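Local structure of Efb homologous protein (Staphylococcus aureus subsp. aureus Mu50, 2NOJ) at residues Lys47-Arg50 against Ala51-Ile55. The protein probably binds complement C3 through its C3d region and inhibits complement activation, as a secreted staphylococcal immune-evasion protein related to Efb. The protein carries 1 engineered substitution. Residues are numbered along the deposited sequence; the frame is centred on the assembly and turned at random.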
loop_
_atom_site.group_PDB
_atom_site.type_symbol
_atom_site.label_atom_id
_atom_site.label_comp_id
_atom_site.label_asym_id
_atom_site.label_seq_id
_atom_site.Cartn_x
_atom_site.Cartn_y
_atom_site.Cartn_z
ATOM N N LYS B 47 -11.365 6.107 -11.519
ATOM C CA LYS B 47 -10.913 7.409 -11.992
ATOM C C LYS B 47 -11.650 8.574 -11.312
ATOM O O LYS B 47 -11.038 9.584 -10.971
ATOM C CB LYS B 47 -11.067 7.498 -13.519
ATOM C CG LYS B 47 -10.609 8.831 -14.102
ATOM C CD LYS B 47 -10.830 8.882 -15.605
ATOM C CE LYS B 47 -10.407 10.218 -16.193
ATOM N NZ LYS B 47 -10.583 10.233 -17.687
ATOM N N ALA B 48 -12.954 8.416 -11.102
ATOM C CA ALA B 48 -13.752 9.454 -10.460
ATOM C C ALA B 48 -13.417 9.609 -8.968
ATOM O O ALA B 48 -13.279 10.736 -8.461
ATOM C CB ALA B 48 -15.243 9.158 -10.642
ATOM N N GLN B 49 -13.260 8.494 -8.265
ATOM C CA GLN B 49 -12.958 8.581 -6.831
ATOM C C GLN B 49 -11.589 9.226 -6.535
ATOM O O GLN B 49 -11.456 10.030 -5.596
ATOM C CB GLN B 49 -13.023 7.193 -6.178
ATOM C CG GLN B 49 -12.793 7.227 -4.697
ATOM C CD GLN B 49 -13.877 8.005 -3.968
ATOM O OE1 GLN B 49 -15.026 7.572 -3.906
ATOM N NE2 GLN B 49 -13.515 9.156 -3.411
ATOM N N ARG B 50 -10.589 8.859 -7.339
ATOM C CA ARG B 50 -9.233 9.370 -7.189
ATOM C C ARG B 50 -9.227 10.847 -7.537
ATOM O O ARG B 50 -8.592 11.646 -6.857
ATOM C CB ARG B 50 -8.271 8.605 -8.103
ATOM C CG ARG B 50 -6.778 8.834 -7.823
ATOM C CD ARG B 50 -5.916 7.903 -8.686
ATOM N NE ARG B 50 -4.628 7.580 -8.069
ATOM C CZ ARG B 50 -3.475 8.185 -8.351
ATOM N NH1 ARG B 50 -3.428 9.162 -9.254
ATOM N NH2 ARG B 50 -2.361 7.808 -7.731
ATOM N N ALA B 51 -9.935 11.227 -8.590
ATOM C CA ALA B 51 -9.967 12.636 -8.957
ATOM C C ALA B 51 -10.423 13.456 -7.741
ATOM O O ALA B 51 -9.746 14.393 -7.317
ATOM C CB ALA B 51 -10.903 12.850 -10.134
ATOM N N VAL B 52 -11.573 13.089 -7.185
ATOM C CA VAL B 52 -12.135 13.770 -6.014
ATOM C C VAL B 52 -11.152 13.756 -4.830
ATOM O O VAL B 52 -10.954 14.771 -4.164
ATOM C CB VAL B 52 -13.443 13.088 -5.590
ATOM C CG1 VAL B 52 -13.858 13.564 -4.215
ATOM C CG2 VAL B 52 -14.518 13.332 -6.645
ATOM N N ASN B 53 -10.543 12.598 -4.565
ATOM C CA ASN B 53 -9.572 12.499 -3.483
ATOM C C ASN B 53 -8.388 13.411 -3.703
ATOM O O ASN B 53 -7.857 13.967 -2.739
ATOM C CB ASN B 53 -9.091 11.066 -3.298
ATOM C CG ASN B 53 -10.123 10.206 -2.579
ATOM O OD1 ASN B 53 -10.920 10.722 -1.777
ATOM N ND2 ASN B 53 -10.120 8.893 -2.853
ATOM N N LEU B 54 -7.976 13.584 -4.957
ATOM C CA LEU B 54 -6.839 14.460 -5.275
ATOM C C LEU B 54 -7.083 15.924 -4.853
ATOM O O LEU B 54 -6.141 16.656 -4.584
ATOM C CB LEU B 54 -6.504 14.402 -6.772
ATOM C CG LEU B 54 -6.130 13.027 -7.326
ATOM C CD1 LEU B 54 -5.846 13.130 -8.835
ATOM C CD2 LEU B 54 -4.907 12.481 -6.571
ATOM N N ILE B 55 -8.337 16.359 -4.810
ATOM C CA ILE B 55 -8.630 17.722 -4.369
ATOM C C ILE B 55 -8.185 17.771 -2.912
ATOM O O ILE B 55 -8.847 17.238 -2.034
ATOM C CB ILE B 55 -10.152 18.057 -4.427
ATOM C CG1 ILE B 55 -10.700 17.788 -5.820
ATOM C CG2 ILE B 55 -10.383 19.525 -4.088
ATOM C CD1 ILE B 55 -12.063 18.349 -6.037
#
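Successive i to i+4 bonds tie A51 N to K47 O at 3.1 Å, V52 N to A48 O at 3.2 Å and N53 N to Q49 O at 2.9 Å, the second nearly straight (N-H...O 176°), which is the pattern of helix 42-54. Past them, I55 N bonds to V52 O (3.1 Å), an i to i+3 pair, and weakly to A51 O (3.5 Å).

Among side chains, Q49 and N53, one turn apart, carry the contact. The first torsion of Q49 sets CG beside the carbonyl carbon (chi1 -177°), 3.6 Å from N53 ND2, and a bend at the second directs the amide beyond it; the two amide planes are 32° apart, closer to parallel than to perpendicular. N53 sends its CG back beside its own backbone N, anti to the carbonyl carbon, and this brings CG to 3.3 Å from Q49 O. Nearby, V52 CG2 lies against A48 O (3.4 Å).

Their polar ends are bonded to different partners: Q49 OE1 to Q67 on helix 61-76, N53 OD1 and ND2 to the backbone of the chain of another protein. A48 and A51 pack on F36 and A32 of helix 24-39, A48 and Q49 on I70 of helix 61-76, while Q49, R50 and N53 meet the partner chain. The chemistry implies that N53, its buried amide using both acceptor and donor, recognises peptide backbone, on which Q49 also packs.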